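Local coordinates for probable membrane transporter protein MamO (Magnetospirillum magneticum, PDB 5HMA) that promotes magnetite nucleation in magnetosomes through direct transition-metal binding by its inactive protease-like domain, and is required for activation of the MamE protease, at residues Q63-I68 against L73-M78; P69-A74 against V184-D189; G105-M108 against P112-R115. All coordinates share one frame; numbering follows the deposited sequence.

In the fold
The three contacts sample the trypsin-like domain of MamO on opposite sides of its centre. Contact 1 zips strands 58-68 and 73-78 into a hairpin of the six-stranded antiparallel barrel. Contact 2 follows: the turn of that hairpin carries one nickel ligand, and the chain just after helix 180-185 brings the other. The two share Leu73 and Ala74, have centres about 9 Å apart, and are tied by the Lys66-Asp189 salt bridge. Contact 3, a hairpin end in the other sheet, sits about 21 Å from contact 1 and 24 Å from contact 2, centre to centre, nested within the loop that contact 2 closes. The metal site thus bridges a barrel hairpin and the C-terminal end of the domain.

Contact 1: Q63-I68 against L73-M78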
loop_
_atom_site.group_PDB
_atom_site.type_symbol
_atom_site.label_atom_id
_atom_site.label_comp_id
_atom_site.label_asym_id
_atom_site.label_seq_id
_atom_site.Cartn_x
_atom_site.Cartn_y
_atom_site.Cartn_z
ATOM N N GLN A 63 -7.447 -3.695 13.073
ATOM C CA GLN A 63 -6.474 -4.403 13.886
ATOM C C GLN A 63 -5.436 -5.008 12.964
ATOM O O GLN A 63 -5.732 -5.337 11.812
ATOM C CB GLN A 63 -7.135 -5.502 14.734
ATOM C CG GLN A 63 -8.269 -5.026 15.645
ATOM C CD GLN A 63 -7.818 -3.994 16.663
ATOM O OE1 GLN A 63 -6.781 -4.155 17.313
ATOM N NE2 GLN A 63 -8.596 -2.922 16.804
ATOM N N VAL A 64 -4.217 -5.154 13.468
ATOM C CA VAL A 64 -3.195 -5.883 12.742
ATOM C C VAL A 64 -3.500 -7.377 12.845
ATOM O O VAL A 64 -3.666 -7.902 13.937
ATOM C CB VAL A 64 -1.794 -5.564 13.284
ATOM C CG1 VAL A 64 -0.754 -6.442 12.598
ATOM C CG2 VAL A 64 -1.476 -4.086 13.097
ATOM N N VAL A 65 -3.585 -8.060 11.709
ATOM C CA VAL A 65 -3.850 -9.498 11.704
ATOM C C VAL A 65 -2.537 -10.251 11.700
ATOM O O VAL A 65 -2.367 -11.252 12.392
ATOM C CB VAL A 65 -4.692 -9.908 10.486
ATOM C CG1 VAL A 65 -4.832 -11.431 10.418
ATOM C CG2 VAL A 65 -6.032 -9.254 10.546
ATOM N N LYS A 66 -1.612 -9.756 10.892
ATOM C CA LYS A 66 -0.335 -10.406 10.706
ATOM C C LYS A 66 0.686 -9.382 10.252
ATOM O O LYS A 66 0.399 -8.545 9.395
ATOM C CB LYS A 66 -0.449 -11.547 9.687
ATOM C CG LYS A 66 0.891 -12.117 9.259
ATOM C CD LYS A 66 0.831 -13.620 9.085
ATOM C CE LYS A 66 2.225 -14.206 8.876
ATOM N NZ LYS A 66 2.209 -15.697 8.810
ATOM N N THR A 67 1.870 -9.445 10.848
ATOM C CA THR A 67 3.003 -8.632 10.431
ATOM C C THR A 67 3.871 -9.434 9.472
ATOM O O THR A 67 4.016 -10.645 9.625
ATOM C CB THR A 67 3.866 -8.183 11.628
ATOM O OG1 THR A 67 4.282 -9.332 12.375
ATOM C CG2 THR A 67 3.090 -7.250 12.540
ATOM N N ILE A 68 4.437 -8.763 8.474
ATOM C CA ILE A 68 5.439 -9.386 7.619
ATOM C C ILE A 68 6.706 -8.534 7.724
ATOM O O ILE A 68 7.056 -7.816 6.782
ATOM C CB ILE A 68 4.934 -9.517 6.170
ATOM C CG1 ILE A 68 3.524 -10.104 6.154
ATOM C CG2 ILE A 68 5.856 -10.388 5.349
ATOM C CD1 ILE A 68 2.926 -10.212 4.760
ATOM N N LEU A 73 5.704 -5.246 5.682
ATOM C CA LEU A 73 4.273 -5.219 5.410
ATOM C C LEU A 73 3.447 -5.645 6.624
ATOM O O LEU A 73 3.902 -6.422 7.469
ATOM C CB LEU A 73 3.929 -6.103 4.211
ATOM C CG LEU A 73 4.553 -5.719 2.870
ATOM C CD1 LEU A 73 4.006 -6.602 1.766
ATOM C CD2 LEU A 73 4.298 -4.261 2.569
ATOM N N ALA A 74 2.232 -5.108 6.689
ATOM C CA ALA A 74 1.239 -5.472 7.691
ATOM C C ALA A 74 -0.090 -5.772 7.008
ATOM O O ALA A 74 -0.499 -5.068 6.069
ATOM C CB ALA A 74 1.064 -4.353 8.716
ATOM N N LEU A 75 -0.747 -6.829 7.474
ATOM C CA LEU A 75 -2.111 -7.162 7.067
ATOM C C LEU A 75 -3.059 -6.655 8.138
ATOM O O LEU A 75 -2.970 -7.068 9.291
ATOM C CB LEU A 75 -2.294 -8.677 6.883
ATOM C CG LEU A 75 -3.727 -9.106 6.532
ATOM C CD1 LEU A 75 -4.086 -8.590 5.153
ATOM C CD2 LEU A 75 -3.922 -10.634 6.628
ATOM N N LEU A 76 -3.957 -5.758 7.756
ATOM C CA LEU A 76 -4.939 -5.212 8.681
ATOM C C LEU A 76 -6.312 -5.794 8.377
ATOM O O LEU A 76 -6.597 -6.201 7.246
ATOM C CB LEU A 76 -5.000 -3.679 8.576
ATOM C CG LEU A 76 -3.712 -2.857 8.575
ATOM C CD1 LEU A 76 -4.050 -1.368 8.525
ATOM C CD2 LEU A 76 -2.870 -3.178 9.796
ATOM N N LYS A 77 -7.171 -5.807 9.385
ATOM C CA LYS A 77 -8.569 -6.144 9.177
ATOM C C LYS A 77 -9.435 -5.011 9.724
ATOM O O LYS A 77 -9.359 -4.682 10.903
ATOM C CB LYS A 77 -8.909 -7.476 9.849
ATOM C CG LYS A 77 -10.392 -7.791 9.984
ATOM C CD LYS A 77 -11.017 -8.179 8.652
ATOM C CE LYS A 77 -12.373 -8.863 8.871
ATOM N NZ LYS A 77 -13.431 -7.889 9.256
ATOM N N MET A 78 -10.236 -4.397 8.865
ATOM C CA MET A 78 -11.196 -3.404 9.322
ATOM C C MET A 78 -12.306 -4.075 10.137
ATOM O O MET A 78 -12.804 -5.151 9.768
ATOM C CB MET A 78 -11.773 -2.642 8.132
ATOM C CG MET A 78 -10.737 -1.788 7.409
ATOM S SD MET A 78 -11.381 -0.705 6.097
ATOM C CE MET A 78 -11.460 -1.846 4.703
#
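With CG1 of Val65 swung opposite the backbone N (chi1 174°) and CG of Leu75 extended in the same way (chi1 177°), the two side chains lie alongside each other, CG1 of Val65 4.0 Å from CD2 of Leu75. The second branch of the valine, CG2, crosses to Lys77 and presses on its CB at 3.5 Å, tighter than usual for two carbons. The backbone is irregular here: Val65 and Lys66 together face Leu75, a classic beta bulge. Leu75 O takes a firm, nearly linear bond from Val65 N (2.7 Å) and a weak one from Lys66 N, while Leu75 N returns a bond to Lys66 O. On either side of the bulge the ladder is regular, with Gln63 paired to Lys77 and Ile68 to Leu73 by two hydrogen bonds each. Val64 and Leu76 meet through CG2 and CD2, 3.7 Å apart, on the sheet face that also carries Thr67 and Ala74; Ile47 lies against Val64 and Leu76. Lys77 bends at chi2 and chi4 and thereby brings NZ to Met78 O at 2.9 Å, with Asn31 O as a further partner. Strand 33-37 continues the sheet beyond 73-78. Here the bulged hairpin, closed by a short turn, forms part of the six-stranded antiparallel barrel of the trypsin-like fold.

Contact 2: P69-A74 against V184-D189; sequences PGHDLA and VSHLQD. With NI (nickel (II) ion), chain C.
The nickel ion is gripped by five groups, each at 2.2 Å: NE2 of His71, NE2 of His186 and three waters. This two-histidine site sits on the trypsin-like fold where a hairpin turn meets the chain leaving helix 180-185, and those two imidazoles account for the whole touch between 69-74 and 184-189. With both NE2 atoms devoted to the metal, their 3.3 Å separation is a consequence of shared coordination and not a hydrogen bond. The rings are turned against each other at 68°, an offset edge-to-face pair, with CD2 of His71 lying 3.5 Å above one face of the His186 ring and toward its rim. In each histidine CG stands anti to the carbonyl carbon (chi1 -57° in His71, -71° in His186), directing the imidazole across the gap to the ion. Behind the metal, ND1 of His186 is bonded to Val182 O in the preceding helix, a second-shell tie that, with the metal bond at NE2, limits rotation of the ring; its bond to Ser185 OG is weak. The G1 beta bulge that pairs Asp72 and Leu73 with Ile68 shapes the turn bearing His71. Of the bound waters, water 2 lies in the plane of the His186 imidazole, at its edge.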
loop_
_atom_site.group_PDB
_atom_site.type_symbol
_atom_site.label_atom_id
_atom_site.label_comp_id
_atom_site.label_asym_id
_atom_site.label_seq_id
_atom_site.Cartn_x
_atom_site.Cartn_y
_atom_site.Cartn_z
ATOM N N PRO A 69 7.384 -8.595 8.888
ATOM C CA PRO A 69 8.479 -7.669 9.218
ATOM C C PRO A 69 9.630 -7.701 8.213
ATOM O O PRO A 69 10.193 -6.649 7.919
ATOM C CB PRO A 69 8.951 -8.157 10.597
ATOM C CG PRO A 69 8.570 -9.598 10.640
ATOM C CD PRO A 69 7.239 -9.649 9.910
ATOM N N GLY A 70 9.957 -8.884 7.695
ATOM C CA GLY A 70 11.034 -9.039 6.729
ATOM C C GLY A 70 10.799 -8.344 5.396
ATOM O O GLY A 70 11.703 -8.269 4.564
ATOM N N HIS A 71 9.587 -7.836 5.190
ATOM C CA HIS A 71 9.255 -7.100 3.971
ATOM C C HIS A 71 8.530 -5.798 4.284
ATOM O O HIS A 71 7.991 -5.159 3.386
ATOM C CB HIS A 71 8.393 -7.952 3.040
ATOM C CG HIS A 71 9.023 -9.259 2.660
ATOM N ND1 HIS A 71 9.889 -9.394 1.594
ATOM C CD2 HIS A 71 8.900 -10.494 3.200
ATOM C CE1 HIS A 71 10.276 -10.653 1.499
ATOM N NE2 HIS A 71 9.689 -11.342 2.461
ATOM N N ASP A 72 8.513 -5.424 5.560
ATOM C CA ASP A 72 7.874 -4.192 6.018
ATOM C C ASP A 72 6.407 -4.121 5.604
ATOM O O ASP A 72 5.908 -3.065 5.225
ATOM C CB ASP A 72 8.634 -2.964 5.498
ATOM C CG ASP A 72 8.148 -1.667 6.122
ATOM O OD1 ASP A 72 7.642 -1.711 7.269
ATOM O OD2 ASP A 72 8.257 -0.609 5.462
ATOM N N LEU A 73 5.704 -5.246 5.682
ATOM C CA LEU A 73 4.273 -5.219 5.410
ATOM C C LEU A 73 3.447 -5.645 6.624
ATOM O O LEU A 73 3.902 -6.422 7.469
ATOM C CB LEU A 73 3.929 -6.103 4.211
ATOM C CG LEU A 73 4.553 -5.719 2.870
ATOM C CD1 LEU A 73 4.006 -6.602 1.766
ATOM C CD2 LEU A 73 4.298 -4.261 2.569
ATOM N N ALA A 74 2.232 -5.108 6.689
ATOM C CA ALA A 74 1.239 -5.472 7.691
ATOM C C ALA A 74 -0.090 -5.772 7.008
ATOM O O ALA A 74 -0.499 -5.068 6.069
ATOM C CB ALA A 74 1.064 -4.353 8.716
ATOM N N VAL A 184 1.099 -13.019 -1.100
ATOM C CA VAL A 184 0.511 -14.342 -1.258
ATOM C C VAL A 184 1.209 -15.396 -0.403
ATOM O O VAL A 184 0.559 -16.145 0.334
ATOM C CB VAL A 184 0.537 -14.765 -2.729
ATOM C CG1 VAL A 184 -0.083 -16.153 -2.891
ATOM C CG2 VAL A 184 -0.167 -13.722 -3.593
ATOM N N SER A 185 2.534 -15.446 -0.502
ATOM C CA SER A 185 3.313 -16.518 0.116
ATOM C C SER A 185 3.455 -16.354 1.628
ATOM O O SER A 185 3.560 -17.341 2.354
ATOM C CB SER A 185 4.695 -16.600 -0.527
ATOM O OG SER A 185 5.341 -15.345 -0.469
ATOM N N HIS A 186 3.454 -15.111 2.103
ATOM C CA HIS A 186 3.604 -14.861 3.534
ATOM C C HIS A 186 2.238 -14.770 4.224
ATOM O O HIS A 186 2.152 -14.455 5.412
ATOM C CB HIS A 186 4.429 -13.586 3.784
ATOM C CG HIS A 186 5.887 -13.729 3.449
ATOM N ND1 HIS A 186 6.371 -13.623 2.162
ATOM C CD2 HIS A 186 6.965 -13.977 4.234
ATOM C CE1 HIS A 186 7.681 -13.801 2.166
ATOM N NE2 HIS A 186 8.066 -14.016 3.410
ATOM N N LEU A 187 1.171 -15.071 3.489
ATOM C CA LEU A 187 -0.170 -15.015 4.060
ATOM C C LEU A 187 -0.983 -16.273 3.815
ATOM O O LEU A 187 -2.207 -16.270 3.948
ATOM C CB LEU A 187 -0.931 -13.824 3.502
ATOM C CG LEU A 187 -0.484 -12.500 4.107
ATOM C CD1 LEU A 187 -1.361 -11.384 3.586
ATOM C CD2 LEU A 187 -0.535 -12.579 5.629
ATOM N N GLN A 188 -0.307 -17.360 3.476
ATOM C CA GLN A 188 -1.011 -18.599 3.196
ATOM C C GLN A 188 -1.518 -19.267 4.479
ATOM O O GLN A 188 -1.880 -20.440 4.470
ATOM C CB GLN A 188 -0.108 -19.544 2.406
ATOM C CG GLN A 188 1.316 -19.614 2.922
ATOM C CD GLN A 188 2.229 -20.387 1.987
ATOM O OE1 GLN A 188 2.129 -20.264 0.765
ATOM N NE2 GLN A 188 3.119 -21.193 2.557
ATOM N N ASP A 189 -1.560 -18.511 5.575
ATOM C CA ASP A 189 -2.121 -19.003 6.834
ATOM C C ASP A 189 -3.249 -18.107 7.375
ATOM O O ASP A 189 -3.486 -18.074 8.585
ATOM C CB ASP A 189 -1.016 -19.150 7.895
ATOM C CG ASP A 189 -0.162 -17.891 8.048
ATOM O OD1 ASP A 189 -0.474 -16.861 7.406
ATOM O OD2 ASP A 189 0.821 -17.935 8.823
HETATM NI NI NI C . 10.118 -13.445 3.041
HETATM O O HOH W 1 10.209 -12.940 5.180
HETATM O O HOH W 2 9.997 -13.902 0.885
HETATM O O HOH W 3 12.236 -12.769 2.876
#

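Contact 3: G105-M108 against P112-R115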
loop_
_atom_site.group_PDB
_atom_site.type_symbol
_atom_site.label_atom_id
_atom_site.label_comp_id
_atom_site.label_asym_id
_atom_site.label_seq_id
_atom_site.Cartn_x
_atom_site.Cartn_y
_atom_site.Cartn_z
ATOM N N GLY A 105 -2.241 6.398 -4.070
ATOM C CA GLY A 105 -2.260 6.657 -2.635
ATOM C C GLY A 105 -3.403 7.592 -2.267
ATOM O O GLY A 105 -4.212 7.957 -3.126
ATOM N N ARG A 106 -3.482 7.969 -0.993
ATOM C CA ARG A 106 -4.426 8.989 -0.557
ATOM C C ARG A 106 -3.679 9.946 0.347
ATOM O O ARG A 106 -2.897 9.531 1.211
ATOM C CB ARG A 106 -5.653 8.385 0.168
ATOM C CG ARG A 106 -6.415 7.340 -0.656
ATOM C CD ARG A 106 -7.904 7.281 -0.334
ATOM N NE ARG A 106 -8.686 8.186 -1.167
ATOM C CZ ARG A 106 -9.309 7.844 -2.293
ATOM N NH1 ARG A 106 -9.251 6.606 -2.752
ATOM N NH2 ARG A 106 -9.993 8.755 -2.967
ATOM N N ASN A 107 -3.920 11.233 0.150
ATOM C CA ASN A 107 -3.212 12.221 0.932
ATOM C C ASN A 107 -3.887 12.445 2.298
ATOM O O ASN A 107 -4.851 11.766 2.662
ATOM C CB ASN A 107 -3.082 13.530 0.138
ATOM C CG ASN A 107 -4.412 14.221 -0.109
ATOM O OD1 ASN A 107 -5.428 13.916 0.516
ATOM N ND2 ASN A 107 -4.402 15.182 -1.024
ATOM N N MET A 108 -3.366 13.414 3.037
ATOM C CA MET A 108 -3.776 13.679 4.412
ATOM C C MET A 108 -5.221 14.173 4.494
ATOM O O MET A 108 -5.807 14.195 5.574
ATOM C CB MET A 108 -2.819 14.702 5.035
ATOM C CG MET A 108 -2.883 14.828 6.535
ATOM S SD MET A 108 -1.229 14.777 7.247
ATOM C CE MET A 108 -0.371 15.988 6.234
ATOM N N PRO A 112 -7.377 11.225 -3.580
ATOM C CA PRO A 112 -6.575 10.211 -4.273
ATOM C C PRO A 112 -5.313 10.798 -4.906
ATOM O O PRO A 112 -5.326 11.924 -5.395
ATOM C CB PRO A 112 -7.530 9.686 -5.348
ATOM C CG PRO A 112 -8.452 10.838 -5.620
ATOM C CD PRO A 112 -8.632 11.536 -4.292
ATOM N N LEU A 113 -4.231 10.036 -4.870
ATOM C CA LEU A 113 -2.991 10.400 -5.542
ATOM C C LEU A 113 -2.659 9.315 -6.541
ATOM O O LEU A 113 -2.734 8.132 -6.217
ATOM C CB LEU A 113 -1.839 10.531 -4.549
ATOM C CG LEU A 113 -2.003 11.473 -3.367
ATOM C CD1 LEU A 113 -0.915 11.209 -2.330
ATOM C CD2 LEU A 113 -1.969 12.913 -3.864
ATOM N N VAL A 114 -2.273 9.696 -7.745
ATOM C CA VAL A 114 -1.798 8.700 -8.692
ATOM C C VAL A 114 -0.623 9.270 -9.473
ATOM O O VAL A 114 -0.603 10.454 -9.833
ATOM C CB VAL A 114 -2.930 8.234 -9.642
ATOM C CG1 VAL A 114 -3.444 9.389 -10.479
ATOM C CG2 VAL A 114 -2.447 7.109 -10.542
ATOM N N ARG A 115 0.370 8.424 -9.712
ATOM C CA ARG A 115 1.469 8.788 -10.589
ATOM C C ARG A 115 1.886 7.567 -11.401
ATOM O O ARG A 115 1.956 6.448 -10.888
ATOM C CB ARG A 115 2.644 9.335 -9.783
ATOM C CG ARG A 115 3.866 9.631 -10.605
ATOM C CD ARG A 115 3.917 11.087 -10.997
ATOM N NE ARG A 115 5.072 11.741 -10.389
ATOM C CZ ARG A 115 5.037 12.941 -9.818
ATOM N NH1 ARG A 115 3.901 13.631 -9.777
ATOM N NH2 ARG A 115 6.142 13.453 -9.295
#
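Pro112 lies over one face of the Arg106 guanidinium, an oblique approach in which NH2 of Arg106 comes 3.4 Å from Pro112 CD and 3.5 Å from Pro112 CB. In Arg106, CG lies opposite the carbonyl carbon, beside the backbone N (chi1 -56°), and the chain then bends sharply at chi3 (90°), carrying the flat group back across the proline. On the other face of the hairpin Leu113 CD1 reaches past Gly105, which has no side chain, to CB of Asn107 at 4.0 Å. The backbone beneath is a hydrogen-bonded antiparallel pair: Gly105 N donates to Leu113 O at 2.8 Å, and Leu113 N to Gly105 O at 2.7 Å. Further out, NE of Arg106 is bonded to Gly110 O in the turn and NH1 to Val9 O, while OD1 of Asn107 accepts from Ala109 and Ala111, bracing the turn through two backbone N-H groups. Replacing Arg106 with an alanine would probably leave Gly110 O and Val9 O without these donors and strip Pro112 of the guanidinium packed against its CB and CD. Backbone hydrogen bonds and van der Waals contact thus join the strands, while the carbonyls of Gly110 and Val9 accept from the guanidinium and would probably spread its positive charge.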